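Local atomic coordinates of molybdopterin adenylyltransferase (Pyrococcus furiosus, PDB entry 4LHB), a protein that catalyses the adenylation of molybdopterin with ATP during biosynthesis of the molybdenum cofactor, and works as a homohexamer. Residues C[81-84]-C[85-88]; C[146-150]-C[151-155]; C[109-112]-C[113-117]. All blocks are in the same frame, centred on the assembly; numbering follows the deposited sequence.

Interaction 1: residues C[81-84]-C[85-88]; sequences ALFE and AIKS
Ala81 O receives the amide of Ala85 at 2.9 Å from Ala85 N, in a nearly straight bond (173° at the hydrogen). It is the first of four i to i+4 bonds that carry the last turns of helix 75-87. The methyls of Ala81 and Ala85 rest on Tyr67 of strand 64-71. Leu82 O takes Ile86 N at 3.1 Å. The two side chains lie side by side and point the same way, with Leu82 CD1 4.1 Å from Ile86 CD1. Ile86 has CG1 beside its backbone N (chi1 -68°), which carries CD1 back along the helix to Leu82 and Phe83. Phe83 CE1 meets that CD1 at 3.8 Å, and Leu82 CG lies over the rim of one ring face. Phe83 O accepts Lys87 N at 2.8 Å, from above the carbonyl plane.

Glu84 O has two donors, both on Ser88: N at 2.9 Å and OG at 2.8 Å. They come from opposite faces of the carbonyl plane. OG can reach because it stands beside its own backbone N (chi1 -53°). The Glu84 carboxylate bonds to Tyr67 OH through OE2. The helix end is thus doubly gripped at Glu84 O, where Ser88 leaves helical geometry, while the charged ends of Glu84 and Lys87 form salt bridges with Lys87 and Glu84 of a second subunit.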
loop_
_atom_site.group_PDB
_atom_site.type_symbol
_atom_site.label_atom_id
_atom_site.label_comp_id
_atom_site.label_asym_id
_atom_site.label_seq_id
_atom_site.Cartn_x
_atom_site.Cartn_y
_atom_site.Cartn_z
ATOM N N ALA C 81 -3.140 24.953 -0.987
ATOM C CA ALA C 81 -4.144 25.542 -0.136
ATOM C C ALA C 81 -4.087 24.898 1.279
ATOM O O ALA C 81 -3.938 25.586 2.266
ATOM C CB ALA C 81 -5.518 25.398 -0.773
ATOM N N LEU C 82 -4.159 23.579 1.350
ATOM C CA LEU C 82 -4.139 22.874 2.605
ATOM C C LEU C 82 -3.002 23.378 3.466
ATOM O O LEU C 82 -3.186 23.635 4.633
ATOM C CB LEU C 82 -3.986 21.371 2.346
ATOM C CG LEU C 82 -3.821 20.500 3.579
ATOM C CD1 LEU C 82 -5.033 20.716 4.469
ATOM C CD2 LEU C 82 -3.626 19.022 3.260
ATOM N N PHE C 83 -1.822 23.547 2.906
ATOM C CA PHE C 83 -0.687 23.902 3.748
ATOM C C PHE C 83 -0.621 25.391 4.057
ATOM O O PHE C 83 -0.001 25.789 5.031
ATOM C CB PHE C 83 0.612 23.277 3.234
ATOM C CG PHE C 83 0.676 21.811 3.556
ATOM C CD1 PHE C 83 0.926 21.405 4.832
ATOM C CD2 PHE C 83 0.309 20.866 2.630
ATOM C CE1 PHE C 83 0.883 20.068 5.180
ATOM C CE2 PHE C 83 0.292 19.531 2.949
ATOM C CZ PHE C 83 0.560 19.126 4.248
ATOM N N GLU C 84 -1.272 26.211 3.259
ATOM C CA GLU C 84 -1.430 27.599 3.627
ATOM C C GLU C 84 -2.408 27.724 4.821
ATOM O O GLU C 84 -2.153 28.462 5.738
ATOM C CB GLU C 84 -1.942 28.431 2.449
ATOM C CG GLU C 84 -0.873 28.871 1.471
ATOM C CD GLU C 84 -1.399 29.824 0.400
ATOM O OE1 GLU C 84 -0.572 30.571 -0.108
ATOM O OE2 GLU C 84 -2.600 29.820 0.054
ATOM N N ALA C 85 -3.524 27.019 4.763
ATOM C CA ALA C 85 -4.442 26.960 5.871
ATOM C C ALA C 85 -3.666 26.555 7.132
ATOM O O ALA C 85 -3.756 27.201 8.176
ATOM C CB ALA C 85 -5.594 25.979 5.588
ATOM N N ILE C 86 -2.847 25.516 7.014
ATOM C CA ILE C 86 -2.104 25.051 8.139
ATOM C C ILE C 86 -1.079 26.089 8.591
ATOM O O ILE C 86 -0.902 26.275 9.768
ATOM C CB ILE C 86 -1.476 23.672 7.882
ATOM C CG1 ILE C 86 -2.548 22.599 7.787
ATOM C CG2 ILE C 86 -0.525 23.272 8.987
ATOM C CD1 ILE C 86 -2.027 21.290 7.209
ATOM N N LYS C 87 -0.375 26.737 7.681
ATOM C CA LYS C 87 0.647 27.705 8.095
ATOM C C LYS C 87 -0.020 28.875 8.802
ATOM O O LYS C 87 0.524 29.398 9.752
ATOM C CB LYS C 87 1.483 28.248 6.941
ATOM C CG LYS C 87 2.763 28.929 7.406
ATOM C CD LYS C 87 3.265 29.950 6.410
ATOM C CE LYS C 87 4.502 30.694 6.919
ATOM N NZ LYS C 87 5.786 30.253 6.303
ATOM N N SER C 88 -1.213 29.254 8.375
ATOM C CA SER C 88 -1.960 30.284 9.091
ATOM C C SER C 88 -2.448 29.916 10.491
ATOM O O SER C 88 -3.276 30.646 11.021
ATOM C CB SER C 88 -3.212 30.595 8.306
ATOM O OG SER C 88 -2.825 30.879 7.024
#

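Interaction 2: residues C[146-150]-C[151-155]; sequences IIRGQ and ERIVV
Gly149 N gives its hydrogen to Arg152 O at 2.7 Å, closing the tight turn through Gln150 and Glu151. The donor is tilted from the carbonyl plane. Gln150, at the turn, sends NE2 to Asp73 O and Asp40 of a second subunit, and its backbone N to Asp74 of that subunit. Arg103 of a third subunit bonds to Gly149 O. Farther along the strands, Ile147 and Val154 form a hydrogen-bonded antiparallel pair. Val154 N reaches Ile147 O at 2.8 Å, nearly end-on to the carbonyl. Ile147 N reaches Val154 O at 3.0 Å, in the carbonyl plane. Weaker CA-H...O contacts accompany these bonds; one runs from Ile146 CA to Val154 O at 3.3 Å.

This is the end of the beta hairpin of strands 143-148 and 153-159, two neighbours in the mixed sheet of the probable molybdopterin-binding domain. The short strand segments run antiparallel at 159°, with their axes 4.7 Å apart. Arg148 with Ile153, and Ile146 with Val155, are non-hydrogen-bonded pairs.

Arg148 and Ile153 lie alongside each other on one face of the sheet. Ile153 CD1 touches the aliphatic stem of the arginine, 3.5 Å from Arg148 CG. The Ile153 side chain is turned off a staggered position (chi1 -105°), and its CG1 comes 3.8 Å from Ile146 CG2. These two isoleucines meet at a slant. On the same face Val155 packs on helix 163-184, and Ile153 touches Ala184 of that helix.

The opposite face carries Ile147 and Val154, both touched by Ile76 of the second subunit. Helix 75-87 of the same chain also packs on this face.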
loop_
_atom_site.group_PDB
_atom_site.type_symbol
_atom_site.label_atom_id
_atom_site.label_comp_id
_atom_site.label_asym_id
_atom_site.label_seq_id
_atom_site.Cartn_x
_atom_site.Cartn_y
_atom_site.Cartn_z
ATOM N N ILE C 146 -5.877 12.665 10.547
ATOM C CA ILE C 146 -4.965 13.500 11.294
ATOM C C ILE C 146 -3.614 13.522 10.643
ATOM O O ILE C 146 -3.020 12.473 10.413
ATOM C CB ILE C 146 -4.752 12.928 12.720
ATOM C CG1 ILE C 146 -6.082 12.963 13.461
ATOM C CG2 ILE C 146 -3.765 13.762 13.511
ATOM C CD1 ILE C 146 -6.928 11.780 13.090
ATOM N N ILE C 147 -3.095 14.718 10.402
ATOM C CA ILE C 147 -1.715 14.896 10.046
ATOM C C ILE C 147 -0.998 15.372 11.319
ATOM O O ILE C 147 -1.422 16.328 11.919
ATOM C CB ILE C 147 -1.579 16.001 8.955
ATOM C CG1 ILE C 147 -2.493 15.741 7.747
ATOM C CG2 ILE C 147 -0.122 16.198 8.519
ATOM C CD1 ILE C 147 -2.485 16.819 6.657
ATOM N N ARG C 148 0.108 14.747 11.687
ATOM C CA ARG C 148 0.901 15.148 12.815
ATOM C C ARG C 148 2.302 15.679 12.511
ATOM O O ARG C 148 3.022 15.084 11.709
ATOM C CB ARG C 148 1.212 13.925 13.628
ATOM C CG ARG C 148 0.047 13.244 14.254
ATOM C CD ARG C 148 0.581 11.921 14.712
ATOM N NE ARG C 148 -0.435 11.188 15.421
ATOM C CZ ARG C 148 -0.374 9.891 15.624
ATOM N NH1 ARG C 148 0.652 9.217 15.137
ATOM N NH2 ARG C 148 -1.331 9.268 16.316
ATOM N N GLY C 149 2.709 16.715 13.250
ATOM C CA GLY C 149 4.100 17.100 13.360
ATOM C C GLY C 149 4.724 16.398 14.548
ATOM O O GLY C 149 4.181 15.427 14.988
ATOM N N GLN C 150 5.876 16.872 15.025
ATOM C CA GLN C 150 6.557 16.343 16.214
ATOM C C GLN C 150 5.649 16.508 17.431
ATOM O O GLN C 150 5.523 15.561 18.225
ATOM C CB GLN C 150 7.885 17.060 16.480
ATOM C CG GLN C 150 9.121 16.420 15.880
ATOM C CD GLN C 150 10.382 17.320 16.026
ATOM O OE1 GLN C 150 10.580 17.960 17.060
ATOM N NE2 GLN C 150 11.236 17.358 15.003
ATOM N N GLU C 151 5.031 17.689 17.570
ATOM C CA GLU C 151 3.974 17.890 18.548
ATOM C C GLU C 151 2.587 18.262 17.962
ATOM O O GLU C 151 1.552 17.732 18.414
ATOM C CB GLU C 151 4.418 18.934 19.580
ATOM C CG GLU C 151 3.520 19.024 20.831
ATOM C CD GLU C 151 4.275 19.377 22.113
ATOM O OE1 GLU C 151 3.753 19.051 23.198
ATOM O OE2 GLU C 151 5.387 19.968 22.055
ATOM N N ARG C 152 2.560 19.165 16.976
ATOM C CA ARG C 152 1.301 19.664 16.357
ATOM C C ARG C 152 0.407 18.615 15.604
ATOM O O ARG C 152 0.922 17.663 15.076
ATOM C CB ARG C 152 1.651 20.857 15.462
ATOM C CG ARG C 152 0.457 21.592 14.913
ATOM C CD ARG C 152 0.869 22.871 14.174
ATOM N NE ARG C 152 -0.320 23.497 13.585
ATOM C CZ ARG C 152 -0.312 24.427 12.642
ATOM N NH1 ARG C 152 0.826 24.873 12.136
ATOM N NH2 ARG C 152 -1.461 24.909 12.178
ATOM N N ILE C 153 -0.913 18.832 15.561
ATOM C CA ILE C 153 -1.939 17.927 15.004
ATOM C C ILE C 153 -2.769 18.765 14.117
ATOM O O ILE C 153 -3.007 19.903 14.444
ATOM C CB ILE C 153 -2.871 17.374 16.140
ATOM C CG1 ILE C 153 -2.486 15.948 16.410
ATOM C CG2 ILE C 153 -4.377 17.427 15.865
ATOM C CD1 ILE C 153 -0.989 15.761 16.453
ATOM N N VAL C 154 -3.194 18.241 12.975
ATOM C CA VAL C 154 -4.200 18.927 12.150
ATOM C C VAL C 154 -5.254 17.938 11.737
ATOM O O VAL C 154 -4.937 16.810 11.437
ATOM C CB VAL C 154 -3.598 19.627 10.914
ATOM C CG1 VAL C 154 -4.687 20.294 10.092
ATOM C CG2 VAL C 154 -2.583 20.690 11.341
ATOM N N VAL C 155 -6.513 18.345 11.735
ATOM C CA VAL C 155 -7.575 17.409 11.436
ATOM C C VAL C 155 -8.116 17.910 10.129
ATOM O O VAL C 155 -8.396 19.105 10.002
ATOM C CB VAL C 155 -8.714 17.398 12.506
ATOM C CG1 VAL C 155 -9.854 16.443 12.123
ATOM C CG2 VAL C 155 -8.150 16.985 13.855
#

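Interaction 3: residues C[109-112]-C[113-117]; sequences ESIK and PLFDK
Lys112 CA sits over one face of the Phe115 ring, 4.0 Å from its centroid and 19° off the ring normal, a CH-pi contact. The ring is placed there by a first torsion that sets CG beside the backbone N (chi1 -66°), folding the phenyl back under the preceding turn. Lys112 and Phe115 cross at about a right angle. The lysine chain is extended, and its CG comes 4.2 Å from Phe115 CD2.

Farther round the ring, Ile111 CG2 meets Phe115 CE1 at 3.5 Å. This methyl lies trans to the Ile111 nitrogen, since CG1 takes the place beside it (chi1 -68°). Ile111 also packs on Val156 and Ser158 of strand 153-159.

The backbone turns tightly here, in a short 3-10 segment that continues from the helix. Leu114 N bonds to Ile111 O at 2.8 Å. Phe115 N bonds to Lys112 O at 3.1 Å, from well above the carbonyl plane. Pro113 CD lies 3.2 Å from Glu109 O. Leu114 CB passes 3.3 Å from Ile111 O, and its side chain leads to Phe83 of helix 75-87 and to Leu114 of a second subunit.

With an alanine in place of Phe115, Ile111 CG2 and Lys112 CA would probably lose the ring they rest on, leaving a gap beside Thr143. The turn is fixed by two i to i+3 bonds and covered on one side by the Phe115 ring. Pro113 has no N-H to give Glu109 O, so the i to i+4 bond is missing there.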
loop_
_atom_site.group_PDB
_atom_site.type_symbol
_atom_site.label_atom_id
_atom_site.label_comp_id
_atom_site.label_asym_id
_atom_site.label_seq_id
_atom_site.Cartn_x
_atom_site.Cartn_y
_atom_site.Cartn_z
ATOM N N GLU C 109 -7.530 11.453 -3.052
ATOM C CA GLU C 109 -6.235 10.915 -3.508
ATOM C C GLU C 109 -5.075 11.876 -3.154
ATOM O O GLU C 109 -4.000 11.435 -2.803
ATOM C CB GLU C 109 -6.272 10.642 -5.016
ATOM C CG GLU C 109 -7.246 9.549 -5.411
ATOM C CD GLU C 109 -8.706 10.006 -5.560
ATOM O OE1 GLU C 109 -9.057 11.242 -5.425
ATOM O OE2 GLU C 109 -9.512 9.084 -5.811
ATOM N N SER C 110 -5.300 13.186 -3.178
ATOM C CA SER C 110 -4.191 14.083 -2.870
ATOM C C SER C 110 -3.867 14.140 -1.351
ATOM O O SER C 110 -2.700 14.131 -0.945
ATOM C CB SER C 110 -4.458 15.474 -3.460
ATOM O OG SER C 110 -4.996 15.355 -4.771
ATOM N N ILE C 111 -4.918 14.135 -0.534
ATOM C CA ILE C 111 -4.824 14.361 0.914
ATOM C C ILE C 111 -4.599 13.062 1.703
ATOM O O ILE C 111 -3.671 12.954 2.481
ATOM C CB ILE C 111 -6.106 15.102 1.414
ATOM C CG1 ILE C 111 -6.112 16.513 0.843
ATOM C CG2 ILE C 111 -6.173 15.181 2.929
ATOM C CD1 ILE C 111 -7.460 17.204 0.998
ATOM N N LYS C 112 -5.447 12.073 1.496
ATOM C CA LYS C 112 -5.432 10.855 2.315
ATOM C C LYS C 112 -4.051 10.255 2.572
ATOM O O LYS C 112 -3.786 9.827 3.674
ATOM C CB LYS C 112 -6.338 9.817 1.677
ATOM C CG LYS C 112 -6.460 8.520 2.430
ATOM C CD LYS C 112 -7.719 7.761 1.956
ATOM C CE LYS C 112 -7.747 6.315 2.445
ATOM N NZ LYS C 112 -9.052 5.660 2.196
ATOM N N PRO C 113 -3.154 10.238 1.570
ATOM C CA PRO C 113 -1.868 9.624 1.869
ATOM C C PRO C 113 -1.002 10.404 2.902
ATOM O O PRO C 113 -0.006 9.887 3.388
ATOM C CB PRO C 113 -1.186 9.523 0.473
ATOM C CG PRO C 113 -2.213 9.932 -0.556
ATOM C CD PRO C 113 -3.203 10.779 0.191
ATOM N N LEU C 114 -1.383 11.619 3.249
ATOM C CA LEU C 114 -0.705 12.370 4.305
ATOM C C LEU C 114 -1.151 12.038 5.771
ATOM O O LEU C 114 -0.419 12.352 6.738
ATOM C CB LEU C 114 -0.885 13.871 4.065
ATOM C CG LEU C 114 -0.338 14.422 2.739
ATOM C CD1 LEU C 114 -0.475 15.948 2.660
ATOM C CD2 LEU C 114 1.110 13.968 2.543
ATOM N N PHE C 115 -2.316 11.428 5.940
ATOM C CA PHE C 115 -2.846 11.169 7.258
ATOM C C PHE C 115 -1.962 10.238 8.046
ATOM O O PHE C 115 -1.680 9.181 7.564
ATOM C CB PHE C 115 -4.204 10.446 7.179
ATOM C CG PHE C 115 -5.286 11.246 6.577
ATOM C CD1 PHE C 115 -5.224 12.622 6.535
ATOM C CD2 PHE C 115 -6.403 10.615 6.055
ATOM C CE1 PHE C 115 -6.245 13.362 5.957
ATOM C CE2 PHE C 115 -7.437 11.348 5.491
ATOM C CZ PHE C 115 -7.350 12.728 5.439
ATOM N N ASP C 116 -1.593 10.580 9.275
ATOM C CA ASP C 116 -0.980 9.596 10.161
ATOM C C ASP C 116 -2.021 8.688 10.820
ATOM O O ASP C 116 -1.710 7.574 11.163
ATOM C CB ASP C 116 -0.099 10.252 11.192
ATOM C CG ASP C 116 0.963 11.095 10.565
ATOM O OD1 ASP C 116 2.113 10.637 10.526
ATOM O OD2 ASP C 116 0.672 12.196 10.073
ATOM N N LYS C 117 -3.253 9.143 10.984
ATOM C CA LYS C 117 -4.316 8.288 11.518
ATOM C C LYS C 117 -5.568 8.597 10.726
ATOM O O LYS C 117 -5.830 9.759 10.447
ATOM C CB LYS C 117 -4.552 8.571 13.024
ATOM C CG LYS C 117 -4.510 7.307 13.910
ATOM C CD LYS C 117 -3.285 7.271 14.803
ATOM C CE LYS C 117 -2.767 5.892 15.155
ATOM N NZ LYS C 117 -3.578 4.959 15.965
#

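How the interactions relate
Interaction 1 is the most buried. It sits on helix 75-87 against the sheet, and its charged side chains, Glu84 and Lys87, pair across to the second subunit. Interactions 2 and 3 are partly buried. Interaction 2 is sheet chemistry, with regular cross-strand bonds; interactions 1 and 3 are helical, one i to i+4 and the other i to i+3. All three touch the second subunit. Interaction 1 meets interaction 2 through Arg152 NH2, bonded to Ile86 O, and through Ile86 on Val154. It meets interaction 3 where Leu82 packs on Ile111. Interactions 2 and 3 share sheet bonds: Asp116 and Lys117 both face Ile146 in a classic beta bulge.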